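PDB 1ZZG: glucose-6-phosphate isomerase from Thermus thermophilus, which probably catalyses the reversible isomerisation of glucose 6-phosphate to fructose 6-phosphate, a step shared by glycolysis and gluconeogenesis. Local coordinates for residues A[54-59]-A[195-200]; A[67-72]-A[119-124]; A[108-113]-A[136-141]; A[153-158]-A[173-178]. All blocks are in the same frame, centred on the assembly; numbering follows the deposited sequence.

Contact 1 of 4, residues A[54-59]-A[195-200]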
loop_
_atom_site.group_PDB
_atom_site.type_symbol
_atom_site.label_atom_id
_atom_site.label_comp_id
_atom_site.label_asym_id
_atom_site.label_seq_id
_atom_site.Cartn_x
_atom_site.Cartn_y
_atom_site.Cartn_z
ATOM N N ARG A 54 30.676 -5.552 4.574
ATOM C CA ARG A 54 31.780 -5.852 3.665
ATOM C C ARG A 54 31.590 -7.272 3.143
ATOM O O ARG A 54 31.757 -7.539 1.951
ATOM C CB ARG A 54 33.127 -5.720 4.383
ATOM C CG ARG A 54 33.488 -4.278 4.695
ATOM C CD ARG A 54 34.896 -4.142 5.246
ATOM N NE ARG A 54 35.276 -2.736 5.345
ATOM C CZ ARG A 54 36.458 -2.302 5.769
ATOM N NH1 ARG A 54 37.390 -3.168 6.143
ATOM N NH2 ARG A 54 36.710 -0.999 5.816
ATOM N N GLU A 55 31.220 -8.171 4.051
ATOM C CA GLU A 55 30.968 -9.567 3.717
ATOM C C GLU A 55 29.824 -9.646 2.696
ATOM O O GLU A 55 29.848 -10.468 1.775
ATOM C CB GLU A 55 30.595 -10.328 4.986
ATOM C CG GLU A 55 30.340 -11.807 4.794
ATOM C CD GLU A 55 29.851 -12.477 6.069
ATOM O OE1 GLU A 55 30.508 -12.317 7.121
ATOM O OE2 GLU A 55 28.811 -13.167 6.017
ATOM N N VAL A 56 28.821 -8.790 2.871
ATOM C CA VAL A 56 27.685 -8.748 1.957
ATOM C C VAL A 56 28.154 -8.260 0.584
ATOM O O VAL A 56 27.825 -8.855 -0.444
ATOM C CB VAL A 56 26.573 -7.807 2.490
ATOM C CG1 VAL A 56 25.518 -7.556 1.413
ATOM C CG2 VAL A 56 25.926 -8.431 3.720
ATOM N N ARG A 57 28.933 -7.181 0.568
ATOM C CA ARG A 57 29.439 -6.640 -0.688
ATOM C C ARG A 57 30.294 -7.659 -1.443
ATOM O O ARG A 57 30.145 -7.833 -2.651
ATOM C CB ARG A 57 30.274 -5.380 -0.439
ATOM C CG ARG A 57 29.483 -4.100 -0.172
ATOM C CD ARG A 57 30.456 -2.941 0.057
ATOM N NE ARG A 57 29.814 -1.641 0.253
ATOM C CZ ARG A 57 29.087 -1.025 -0.671
ATOM N NH1 ARG A 57 28.907 -1.597 -1.852
ATOM N NH2 ARG A 57 28.557 0.165 -0.422
ATOM N N ARG A 58 31.198 -8.324 -0.736
ATOM C CA ARG A 58 32.060 -9.302 -1.391
ATOM C C ARG A 58 31.250 -10.431 -2.018
ATOM O O ARG A 58 31.563 -10.896 -3.116
ATOM C CB ARG A 58 33.082 -9.859 -0.397
ATOM C CG ARG A 58 34.114 -8.827 0.068
ATOM C CD ARG A 58 34.886 -8.207 -1.105
ATOM N NE ARG A 58 34.258 -7.008 -1.669
ATOM C CZ ARG A 58 34.191 -5.831 -1.048
ATOM N NH1 ARG A 58 34.711 -5.686 0.164
ATOM N NH2 ARG A 58 33.615 -4.793 -1.642
ATOM N N TYR A 59 30.202 -10.864 -1.325
ATOM C CA TYR A 59 29.349 -11.928 -1.839
ATOM C C TYR A 59 28.647 -11.471 -3.111
ATOM O O TYR A 59 28.554 -12.218 -4.082
ATOM C CB TYR A 59 28.294 -12.327 -0.803
ATOM C CG TYR A 59 27.264 -13.292 -1.347
ATOM C CD1 TYR A 59 27.598 -14.616 -1.626
ATOM C CD2 TYR A 59 25.962 -12.871 -1.610
ATOM C CE1 TYR A 59 26.658 -15.496 -2.154
ATOM C CE2 TYR A 59 25.021 -13.738 -2.135
ATOM C CZ TYR A 59 25.372 -15.048 -2.405
ATOM O OH TYR A 59 24.426 -15.907 -2.909
ATOM N N GLY A 195 18.112 -6.527 4.915
ATOM C CA GLY A 195 18.020 -5.444 3.953
ATOM C C GLY A 195 19.324 -5.196 3.206
ATOM O O GLY A 195 19.309 -4.804 2.041
ATOM N N LEU A 196 20.457 -5.431 3.864
ATOM C CA LEU A 196 21.751 -5.188 3.226
ATOM C C LEU A 196 22.022 -6.064 2.008
ATOM O O LEU A 196 22.523 -5.571 0.994
ATOM C CB LEU A 196 22.887 -5.350 4.235
ATOM C CG LEU A 196 22.792 -4.389 5.423
ATOM C CD1 LEU A 196 23.956 -4.630 6.357
ATOM C CD2 LEU A 196 22.767 -2.947 4.924
ATOM N N LEU A 197 21.688 -7.349 2.096
ATOM C CA LEU A 197 21.925 -8.256 0.978
ATOM C C LEU A 197 21.174 -7.810 -0.284
ATOM O O LEU A 197 21.786 -7.594 -1.329
ATOM C CB LEU A 197 21.534 -9.692 1.351
ATOM C CG LEU A 197 21.841 -10.719 0.250
ATOM C CD1 LEU A 197 23.335 -10.673 -0.098
ATOM C CD2 LEU A 197 21.441 -12.111 0.715
ATOM N N PRO A 198 19.837 -7.680 -0.212
ATOM C CA PRO A 198 19.152 -7.242 -1.435
ATOM C C PRO A 198 19.636 -5.870 -1.901
ATOM O O PRO A 198 19.766 -5.641 -3.095
ATOM C CB PRO A 198 17.668 -7.250 -1.040
ATOM C CG PRO A 198 17.696 -7.131 0.474
ATOM C CD PRO A 198 18.863 -8.011 0.845
ATOM N N LEU A 199 19.918 -4.964 -0.966
ATOM C CA LEU A 199 20.395 -3.634 -1.346
ATOM C C LEU A 199 21.729 -3.693 -2.081
ATOM O O LEU A 199 22.001 -2.870 -2.963
ATOM C CB LEU A 199 20.533 -2.725 -0.128
ATOM C CG LEU A 199 19.297 -1.900 0.226
ATOM C CD1 LEU A 199 19.610 -1.048 1.451
ATOM C CD2 LEU A 199 18.892 -1.015 -0.958
ATOM N N ALA A 200 22.564 -4.663 -1.716
ATOM C CA ALA A 200 23.858 -4.812 -2.373
ATOM C C ALA A 200 23.608 -5.094 -3.848
ATOM O O ALA A 200 24.173 -4.434 -4.715
ATOM C CB ALA A 200 24.653 -5.953 -1.737
#
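With chi1 at 169°, Val56 holds CG1 opposite its own backbone N and drives that methyl into the helix 193-201, while Leu197, its CG likewise turned away from the backbone N, swings CD1 back toward helix 52-61. CG1 of Val56 is the centre of the packing: it lies 3.6 Å from the carbonyl O of Leu196 and also 3.6 Å from CB of Ala200, one turn further on. The short side chain of Ala200 is consistent with so close an approach. The other methyl, CG2, faces CB of Leu196 more loosely. One turn along the first helix, the Tyr59 side chain crosses Leu197 at a slant, its CD2 being 3.7 Å from Leu197 CD1. The side chains meet by apolar packing alone, and the 221 Å² of buried surface comes largely from a few methyl groups and the CD2 and CE2 carbons of the Tyr59 ring. The two short helical segments run 36° from parallel, with axes 9.2 Å apart at their closest. Both Val56 and Leu197 also rest on Phe178 of strand 176-179, so the pair packs side by side on one face of a parallel sheet, as helices do in the alpha/beta sandwich of a SIS domain.

Contact 2 of 4, residues A[67-72]-A[119-124]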
loop_
_atom_site.group_PDB
_atom_site.type_symbol
_atom_site.label_atom_id
_atom_site.label_comp_id
_atom_site.label_asym_id
_atom_site.label_seq_id
_atom_site.Cartn_x
_atom_site.Cartn_y
_atom_site.Cartn_z
ATOM N N GLU A 67 20.397 -11.324 -12.355
ATOM C CA GLU A 67 19.566 -10.328 -13.026
ATOM C C GLU A 67 18.215 -10.268 -12.323
ATOM O O GLU A 67 17.499 -9.274 -12.411
ATOM C CB GLU A 67 19.357 -10.686 -14.498
ATOM C CG GLU A 67 20.506 -10.290 -15.415
ATOM C CD GLU A 67 20.194 -10.542 -16.883
ATOM O OE1 GLU A 67 19.065 -10.219 -17.316
ATOM O OE2 GLU A 67 21.075 -11.051 -17.606
ATOM N N ASP A 68 17.867 -11.350 -11.636
ATOM C CA ASP A 68 16.609 -11.418 -10.904
ATOM C C ASP A 68 16.873 -11.921 -9.490
ATOM O O ASP A 68 17.493 -12.963 -9.292
ATOM C CB ASP A 68 15.622 -12.339 -11.632
ATOM C CG ASP A 68 15.137 -11.748 -12.951
ATOM O OD1 ASP A 68 14.134 -11.000 -12.946
ATOM O OD2 ASP A 68 15.773 -12.015 -13.994
ATOM N N PHE A 69 16.405 -11.156 -8.510
ATOM C CA PHE A 69 16.580 -11.489 -7.099
ATOM C C PHE A 69 15.207 -11.817 -6.515
ATOM O O PHE A 69 14.360 -10.932 -6.388
ATOM C CB PHE A 69 17.175 -10.279 -6.370
ATOM C CG PHE A 69 17.625 -10.563 -4.968
ATOM C CD1 PHE A 69 18.977 -10.708 -4.676
ATOM C CD2 PHE A 69 16.702 -10.659 -3.929
ATOM C CE1 PHE A 69 19.406 -10.943 -3.369
ATOM C CE2 PHE A 69 17.121 -10.895 -2.623
ATOM C CZ PHE A 69 18.478 -11.036 -2.342
ATOM N N VAL A 70 14.980 -13.082 -6.174
ATOM C CA VAL A 70 13.697 -13.491 -5.607
ATOM C C VAL A 70 13.814 -13.596 -4.087
ATOM O O VAL A 70 14.455 -14.512 -3.566
ATOM C CB VAL A 70 13.231 -14.866 -6.172
ATOM C CG1 VAL A 70 11.949 -15.315 -5.474
ATOM C CG2 VAL A 70 13.011 -14.766 -7.687
ATOM N N LEU A 71 13.202 -12.655 -3.376
ATOM C CA LEU A 71 13.259 -12.684 -1.922
ATOM C C LEU A 71 12.031 -13.391 -1.369
ATOM O O LEU A 71 10.915 -12.888 -1.477
ATOM C CB LEU A 71 13.343 -11.260 -1.354
ATOM C CG LEU A 71 13.859 -11.095 0.086
ATOM C CD1 LEU A 71 13.991 -9.599 0.388
ATOM C CD2 LEU A 71 12.920 -11.775 1.089
ATOM N N ILE A 72 12.235 -14.570 -0.794
ATOM C CA ILE A 72 11.130 -15.318 -0.210
ATOM C C ILE A 72 11.127 -14.976 1.274
ATOM O O ILE A 72 11.963 -15.465 2.042
ATOM C CB ILE A 72 11.299 -16.848 -0.393
ATOM C CG1 ILE A 72 11.523 -17.180 -1.875
ATOM C CG2 ILE A 72 10.055 -17.565 0.133
ATOM C CD1 ILE A 72 11.566 -18.678 -2.207
ATOM N N LEU A 119 18.600 -15.510 -8.487
ATOM C CA LEU A 119 19.167 -15.806 -7.178
ATOM C C LEU A 119 17.992 -15.798 -6.210
ATOM O O LEU A 119 17.197 -14.855 -6.199
ATOM C CB LEU A 119 20.184 -14.745 -6.744
ATOM C CG LEU A 119 20.692 -14.959 -5.312
ATOM C CD1 LEU A 119 21.412 -16.304 -5.211
ATOM C CD2 LEU A 119 21.621 -13.830 -4.916
ATOM N N VAL A 120 17.869 -16.851 -5.412
ATOM C CA VAL A 120 16.783 -16.943 -4.451
ATOM C C VAL A 120 17.333 -16.713 -3.045
ATOM O O VAL A 120 18.328 -17.319 -2.651
ATOM C CB VAL A 120 16.099 -18.324 -4.523
ATOM C CG1 VAL A 120 14.930 -18.385 -3.546
ATOM C CG2 VAL A 120 15.613 -18.581 -5.946
ATOM N N ASN A 121 16.683 -15.825 -2.301
ATOM C CA ASN A 121 17.101 -15.495 -0.943
ATOM C C ASN A 121 15.971 -15.817 0.027
ATOM O O ASN A 121 14.960 -15.109 0.062
ATOM C CB ASN A 121 17.451 -14.000 -0.867
ATOM C CG ASN A 121 17.899 -13.553 0.521
ATOM O OD1 ASN A 121 17.870 -12.360 0.825
ATOM N ND2 ASN A 121 18.323 -14.500 1.361
ATOM N N ALA A 122 16.130 -16.893 0.793
ATOM C CA ALA A 122 15.123 -17.289 1.771
ATOM C C ALA A 122 15.432 -16.563 3.074
ATOM O O ALA A 122 16.468 -16.802 3.700
ATOM C CB ALA A 122 15.158 -18.785 1.985
ATOM N N VAL A 123 14.520 -15.688 3.485
ATOM C CA VAL A 123 14.709 -14.891 4.688
ATOM C C VAL A 123 13.667 -15.157 5.764
ATOM O O VAL A 123 12.464 -15.015 5.528
ATOM C CB VAL A 123 14.669 -13.385 4.352
ATOM C CG1 VAL A 123 15.168 -12.577 5.546
ATOM C CG2 VAL A 123 15.505 -13.102 3.102
ATOM N N SER A 124 14.139 -15.533 6.950
ATOM C CA SER A 124 13.269 -15.804 8.094
ATOM C C SER A 124 14.114 -15.861 9.364
ATOM O O SER A 124 15.087 -16.614 9.428
ATOM C CB SER A 124 12.539 -17.136 7.911
ATOM O OG SER A 124 11.775 -17.447 9.067
#
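Phe69 sets the far end of its ring against the side chain of Asn121, crossing it at a slant, with CZ 3.5 Å from Asn121 CB and the ring and amide planes 83° apart. The other flank of the ring runs beside Leu119, whose CD2 is 4.0 Å from Phe69 CE1, the two side chains pointing the same way. A chi1 of -170° takes the phenyl ring away from its own backbone N and across toward strand 118-124, which is how one ring reaches two residues of that strand. A serine at Phe69 would probably strip Leu119 and the aliphatic part of Asn121 of this cover and open a gap beside them. Further along the same face, Leu71 CD2 meets Val123 CG2 at 3.5 Å. On the reverse face Ile72 reaches back to Val120, CD1 to CG1 at 3.6 Å. Between these two layers of side chains, five backbone hydrogen bonds join the strands in parallel register, alternating in donor: Leu119 N binds Asp68 O at 2.9 Å, Val70 N binds Leu119 O at 2.8 Å, and the ladder runs on to Val123 N and Ile72 O. Most are nearly straight; Ile72 N to Asn121 O is the most bent, at 152°. The Asn121 amide nitrogen turns to strand 155-159, bonding Val156 O and Thr158 OG1, and Asp68 pairs with Arg94 beside it. These two strands lie inside the five-stranded parallel sheet, with helix 193-201 over Phe69 and Asn121 and helix 130-147 over Val70 and Ile72.

Contact 3 of 4, residues A[108-113]-A[136-141]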
loop_
_atom_site.group_PDB
_atom_site.type_symbol
_atom_site.label_atom_id
_atom_site.label_comp_id
_atom_site.label_asym_id
_atom_site.label_seq_id
_atom_site.Cartn_x
_atom_site.Cartn_y
_atom_site.Cartn_z
ATOM N N ARG A 108 3.607 -17.671 -12.318
ATOM C CA ARG A 108 4.007 -16.724 -13.354
ATOM C C ARG A 108 5.523 -16.546 -13.301
ATOM O O ARG A 108 6.194 -16.549 -14.337
ATOM C CB ARG A 108 3.320 -15.376 -13.127
ATOM C CG ARG A 108 3.367 -14.420 -14.310
ATOM C CD ARG A 108 2.725 -13.087 -13.926
ATOM N NE ARG A 108 2.475 -12.219 -15.074
ATOM C CZ ARG A 108 1.489 -12.392 -15.951
ATOM N NH1 ARG A 108 0.646 -13.410 -15.818
ATOM N NH2 ARG A 108 1.346 -11.543 -16.963
ATOM N N LEU A 109 6.054 -16.389 -12.089
ATOM C CA LEU A 109 7.488 -16.228 -11.897
ATOM C C LEU A 109 8.229 -17.480 -12.345
ATOM O O LEU A 109 9.242 -17.392 -13.034
ATOM C CB LEU A 109 7.808 -15.947 -10.426
ATOM C CG LEU A 109 7.403 -14.581 -9.862
ATOM C CD1 LEU A 109 7.761 -14.514 -8.382
ATOM C CD2 LEU A 109 8.117 -13.475 -10.626
ATOM N N LEU A 110 7.724 -18.646 -11.961
ATOM C CA LEU A 110 8.370 -19.901 -12.348
ATOM C C LEU A 110 8.428 -20.060 -13.866
ATOM O O LEU A 110 9.352 -20.676 -14.405
ATOM C CB LEU A 110 7.628 -21.095 -11.745
ATOM C CG LEU A 110 7.627 -21.172 -10.216
ATOM C CD1 LEU A 110 6.833 -22.384 -9.766
ATOM C CD2 LEU A 110 9.062 -21.246 -9.709
ATOM N N ARG A 111 7.442 -19.488 -14.550
ATOM C CA ARG A 111 7.365 -19.581 -15.999
ATOM C C ARG A 111 8.039 -18.453 -16.777
ATOM O O ARG A 111 8.272 -18.591 -17.977
ATOM C CB ARG A 111 5.898 -19.686 -16.421
ATOM C CG ARG A 111 5.249 -20.988 -15.998
ATOM C CD ARG A 111 3.733 -20.935 -16.083
ATOM N NE ARG A 111 3.158 -22.233 -15.744
ATOM C CZ ARG A 111 1.873 -22.449 -15.490
ATOM N NH1 ARG A 111 1.007 -21.450 -15.533
ATOM N NH2 ARG A 111 1.457 -23.670 -15.186
ATOM N N THR A 112 8.366 -17.348 -16.114
ATOM C CA THR A 112 8.997 -16.231 -16.817
ATOM C C THR A 112 10.456 -15.949 -16.443
ATOM O O THR A 112 11.183 -15.330 -17.215
ATOM C CB THR A 112 8.183 -14.932 -16.637
ATOM O OG1 THR A 112 8.014 -14.657 -15.241
ATOM C CG2 THR A 112 6.814 -15.066 -17.294
ATOM N N LEU A 113 10.886 -16.393 -15.268
ATOM C CA LEU A 113 12.260 -16.159 -14.850
ATOM C C LEU A 113 13.225 -17.178 -15.450
ATOM O O LEU A 113 12.876 -18.341 -15.635
ATOM C CB LEU A 113 12.381 -16.215 -13.320
ATOM C CG LEU A 113 11.660 -15.178 -12.449
ATOM C CD1 LEU A 113 11.923 -15.489 -10.979
ATOM C CD2 LEU A 113 12.151 -13.781 -12.790
ATOM N N LEU A 136 9.697 -21.558 -0.397
ATOM C CA LEU A 136 11.024 -22.126 -0.611
ATOM C C LEU A 136 10.934 -23.534 -1.189
ATOM O O LEU A 136 11.708 -23.895 -2.071
ATOM C CB LEU A 136 11.809 -22.162 0.701
ATOM C CG LEU A 136 13.197 -22.815 0.651
ATOM C CD1 LEU A 136 14.120 -22.011 -0.249
ATOM C CD2 LEU A 136 13.769 -22.909 2.053
ATOM N N ALA A 137 9.989 -24.324 -0.690
ATOM C CA ALA A 137 9.815 -25.695 -1.167
ATOM C C ALA A 137 9.589 -25.669 -2.673
ATOM O O ALA A 137 10.239 -26.394 -3.428
ATOM C CB ALA A 137 8.622 -26.346 -0.472
ATOM N N VAL A 138 8.672 -24.808 -3.097
ATOM C CA VAL A 138 8.337 -24.665 -4.503
ATOM C C VAL A 138 9.532 -24.233 -5.342
ATOM O O VAL A 138 9.818 -24.840 -6.375
ATOM C CB VAL A 138 7.182 -23.654 -4.689
ATOM C CG1 VAL A 138 6.920 -23.428 -6.164
ATOM C CG2 VAL A 138 5.924 -24.169 -4.008
ATOM N N PHE A 139 10.245 -23.195 -4.913
ATOM C CA PHE A 139 11.399 -22.754 -5.695
ATOM C C PHE A 139 12.538 -23.769 -5.690
ATOM O O PHE A 139 13.257 -23.885 -6.673
ATOM C CB PHE A 139 11.905 -21.381 -5.231
ATOM C CG PHE A 139 11.322 -20.234 -6.016
ATOM C CD1 PHE A 139 10.086 -19.693 -5.683
ATOM C CD2 PHE A 139 11.984 -19.740 -7.135
ATOM C CE1 PHE A 139 9.522 -18.679 -6.452
ATOM C CE2 PHE A 139 11.429 -18.728 -7.913
ATOM C CZ PHE A 139 10.195 -18.195 -7.573
ATOM N N LEU A 140 12.700 -24.503 -4.595
ATOM C CA LEU A 140 13.766 -25.493 -4.522
ATOM C C LEU A 140 13.614 -26.513 -5.653
ATOM O O LEU A 140 14.577 -26.818 -6.352
ATOM C CB LEU A 140 13.738 -26.186 -3.169
ATOM C CG LEU A 140 14.784 -25.704 -2.161
ATOM C CD1 LEU A 140 14.606 -26.440 -0.851
ATOM C CD2 LEU A 140 16.178 -25.941 -2.719
ATOM N N LYS A 141 12.399 -27.026 -5.832
ATOM C CA LYS A 141 12.102 -27.994 -6.885
ATOM C C LYS A 141 12.486 -27.394 -8.243
ATOM O O LYS A 141 13.128 -28.040 -9.076
ATOM C CB LYS A 141 10.602 -28.330 -6.855
ATOM C CG LYS A 141 10.129 -29.323 -7.918
ATOM C CD LYS A 141 8.608 -29.417 -7.973
ATOM C CE LYS A 141 8.131 -30.311 -9.120
ATOM N NZ LYS A 141 8.601 -31.718 -9.002
#
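Leu110 sets one methyl over the ring of Phe139 and the other against Val138. CD2 stands 3.9 Å from the ring centroid and only 14° off the ring normal, a CH-pi contact over the face, though shifted somewhat toward the CE2 and CZ side. CD1 of the same leucine touches Val138 CG1 at 3.8 Å, the two side chains crossing at about a right angle. The leucine is in an ordinary extended form: CG lies anti to the carbonyl carbon, and the fork then spreads across both partners. Phe139 is less relaxed, its chi1 of -94° lying well away from the usual staggered value, and this turn carries the ring out toward helix 103-112. These helices flank the same face of the parallel sheet in an alpha/beta sandwich, running 18° from parallel with segment axes 11.5 Å apart, so the long side chains must span the distance. Around the ring's rim come Leu109 CB, 4.3 Å from Phe139 CZ, and Leu113 CD1 at the CE2 corner. An alanine in place of Phe139 is likely to leave the Leu110 methyl without its ring face and to open a gap between the helices. Trp142 meets Phe139 edge-to-face and donates its indole N-H (NE1) to Leu110 O. Where helix 103-112 ends, Thr112 OG1 bonds back to Arg108 O at 2.8 Å, while Arg111 pairs with Glu318 of the second subunit.

Contact 4 of 4, residues A[153-158]-A[173-178]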
loop_
_atom_site.group_PDB
_atom_site.type_symbol
_atom_site.label_atom_id
_atom_site.label_comp_id
_atom_site.label_asym_id
_atom_site.label_seq_id
_atom_site.Cartn_x
_atom_site.Cartn_y
_atom_site.Cartn_z
ATOM N N ARG A 153 24.265 -22.660 -5.725
ATOM C CA ARG A 153 24.795 -21.313 -5.872
ATOM C C ARG A 153 23.679 -20.288 -6.042
ATOM O O ARG A 153 23.891 -19.097 -5.816
ATOM C CB ARG A 153 25.740 -21.230 -7.076
ATOM C CG ARG A 153 26.558 -19.942 -7.116
ATOM C CD ARG A 153 27.399 -19.809 -8.384
ATOM N NE ARG A 153 28.176 -18.569 -8.378
ATOM C CZ ARG A 153 28.852 -18.093 -9.423
ATOM N NH1 ARG A 153 28.856 -18.748 -10.576
ATOM N NH2 ARG A 153 29.522 -16.955 -9.315
ATOM N N HIS A 154 22.496 -20.755 -6.439
ATOM C CA HIS A 154 21.361 -19.865 -6.666
ATOM C C HIS A 154 20.435 -19.688 -5.458
ATOM O O HIS A 154 19.396 -19.034 -5.559
ATOM C CB HIS A 154 20.558 -20.359 -7.876
ATOM C CG HIS A 154 21.301 -20.263 -9.172
ATOM N ND1 HIS A 154 20.973 -19.353 -10.154
ATOM C CD2 HIS A 154 22.379 -20.942 -9.635
ATOM C CE1 HIS A 154 21.817 -19.474 -11.165
ATOM N NE2 HIS A 154 22.681 -20.429 -10.874
ATOM N N LEU A 155 20.807 -20.273 -4.323
ATOM C CA LEU A 155 20.010 -20.156 -3.105
ATOM C C LEU A 155 20.872 -19.678 -1.941
ATOM O O LEU A 155 21.853 -20.325 -1.568
ATOM C CB LEU A 155 19.366 -21.498 -2.741
ATOM C CG LEU A 155 18.567 -21.508 -1.431
ATOM C CD1 LEU A 155 17.405 -20.532 -1.528
ATOM C CD2 LEU A 155 18.054 -22.915 -1.148
ATOM N N VAL A 156 20.507 -18.529 -1.382
ATOM C CA VAL A 156 21.221 -17.954 -0.254
ATOM C C VAL A 156 20.217 -17.774 0.883
ATOM O O VAL A 156 19.077 -17.362 0.657
ATOM C CB VAL A 156 21.869 -16.600 -0.640
ATOM C CG1 VAL A 156 20.823 -15.655 -1.201
ATOM C CG2 VAL A 156 22.567 -15.991 0.566
ATOM N N VAL A 157 20.639 -18.085 2.103
ATOM C CA VAL A 157 19.752 -17.995 3.260
ATOM C C VAL A 157 20.131 -16.906 4.266
ATOM O O VAL A 157 21.307 -16.667 4.529
ATOM C CB VAL A 157 19.706 -19.359 3.998
ATOM C CG1 VAL A 157 18.788 -19.290 5.202
ATOM C CG2 VAL A 157 19.234 -20.439 3.044
ATOM N N THR A 158 19.116 -16.247 4.819
ATOM C CA THR A 158 19.309 -15.205 5.825
ATOM C C THR A 158 18.423 -15.623 6.993
ATOM O O THR A 158 17.196 -15.577 6.893
ATOM C CB THR A 158 18.864 -13.826 5.293
ATOM O OG1 THR A 158 19.675 -13.467 4.166
ATOM C CG2 THR A 158 18.994 -12.768 6.378
ATOM N N GLU A 173 23.170 -28.397 3.310
ATOM C CA GLU A 173 23.384 -28.261 1.874
ATOM C C GLU A 173 24.595 -27.432 1.456
ATOM O O GLU A 173 24.910 -27.351 0.266
ATOM C CB GLU A 173 22.132 -27.674 1.225
ATOM C CG GLU A 173 20.903 -28.564 1.310
ATOM C CD GLU A 173 21.072 -29.877 0.558
ATOM O OE1 GLU A 173 22.020 -29.995 -0.247
ATOM O OE2 GLU A 173 20.246 -30.790 0.770
ATOM N N GLY A 174 25.273 -26.816 2.417
ATOM C CA GLY A 174 26.434 -26.011 2.080
ATOM C C GLY A 174 26.045 -24.754 1.325
ATOM O O GLY A 174 26.685 -24.376 0.335
ATOM N N LEU A 175 24.988 -24.104 1.798
ATOM C CA LEU A 175 24.493 -22.885 1.173
ATOM C C LEU A 175 25.085 -21.655 1.838
ATOM O O LEU A 175 25.401 -21.673 3.029
ATOM C CB LEU A 175 22.969 -22.815 1.290
ATOM C CG LEU A 175 22.201 -24.047 0.811
ATOM C CD1 LEU A 175 20.718 -23.846 1.057
ATOM C CD2 LEU A 175 22.485 -24.288 -0.667
ATOM N N LYS A 176 25.240 -20.583 1.069
ATOM C CA LYS A 176 25.752 -19.347 1.640
ATOM C C LYS A 176 24.658 -18.899 2.598
ATOM O O LYS A 176 23.468 -19.033 2.303
ATOM C CB LYS A 176 25.944 -18.279 0.569
ATOM C CG LYS A 176 26.558 -16.990 1.098
ATOM C CD LYS A 176 27.996 -17.219 1.552
ATOM C CE LYS A 176 28.659 -15.926 2.004
ATOM N NZ LYS A 176 27.992 -15.376 3.211
ATOM N N ALA A 177 25.050 -18.379 3.750
ATOM C CA ALA A 177 24.058 -17.939 4.714
ATOM C C ALA A 177 24.513 -16.696 5.456
ATOM O O ALA A 177 25.692 -16.538 5.783
ATOM C CB ALA A 177 23.754 -19.061 5.699
ATOM N N PHE A 178 23.563 -15.806 5.693
ATOM C CA PHE A 178 23.823 -14.575 6.409
ATOM C C PHE A 178 23.013 -14.657 7.686
ATOM O O PHE A 178 22.004 -15.359 7.743
ATOM C CB PHE A 178 23.408 -13.377 5.556
ATOM C CG PHE A 178 24.375 -13.067 4.449
ATOM C CD1 PHE A 178 25.556 -12.382 4.714
ATOM C CD2 PHE A 178 24.105 -13.461 3.144
ATOM C CE1 PHE A 178 26.455 -12.088 3.696
ATOM C CE2 PHE A 178 24.994 -13.174 2.113
ATOM C CZ PHE A 178 26.172 -12.485 2.389
HETATM O O HOH W 1 24.572 -20.560 -1.630
#
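Leu155 and Leu175 meet at the apolar centre, CD2 of the first 3.6 Å from CD1 of the second as the side chains cross at a slant. Val157 CG2 approaches the same Leu175 methyl more loosely. On the other face of the sheet, Val156 sends CG2 to the rim of the Phe178 ring, 3.9 Å from CD2 and near the ring plane. Its chi1 of 55° puts CG1 between the backbone N and the carbonyl carbon, and thereby turns CG2 toward the neighbouring strand. Lys176 bends at chi2 and chi4, so that NZ curls forward along the strand and stands 3.5 Å above the plane of the Phe178 ring, off toward its rim. Two parallel-strand bonds flank Val157: its N binds Lys176 O at 3.0 Å with an N-H...O angle of 174°, and its O accepts from Phe178 N at 2.7 Å. At the start of the pairing the strands spread, and a water fills in for a direct bond, donating to Leu155 O at 2.7 Å and accepting from Lys176 N at 2.8 Å. The two strands and helix 165-173 form a beta-alpha-beta unit, strand 176-179 being outermost in this chain's sheet. Phe169 and Leu166 of that helix cover Leu155, Leu175 and Val157, while Tyr59 of helix 52-61 covers Val156 and Lys176; strand 118-124 continues the sheet beyond strand 155-159.

Contacts 2 and 4 are pairings within the same parallel sheet, joined through probable backbone bonds from Val120 to His154 and Val156 of the segment alongside. Contact 2 is fully buried and directly hydrogen-bonded along its length; contact 4, toward the sheet's outer strand, needs a water where the strands part and has partly exposed Lys176 and Ala177. Contacts 1 and 3 join helices by side-chain packing without hydrogen bonds between the segments, on opposite faces of that sheet: contact 1 is buried and touches both strand pairs, while contact 3 is partly exposed and adjoins the second subunit. The nearest atoms of these helix pairs are about 12 Å apart, with the sheet between them.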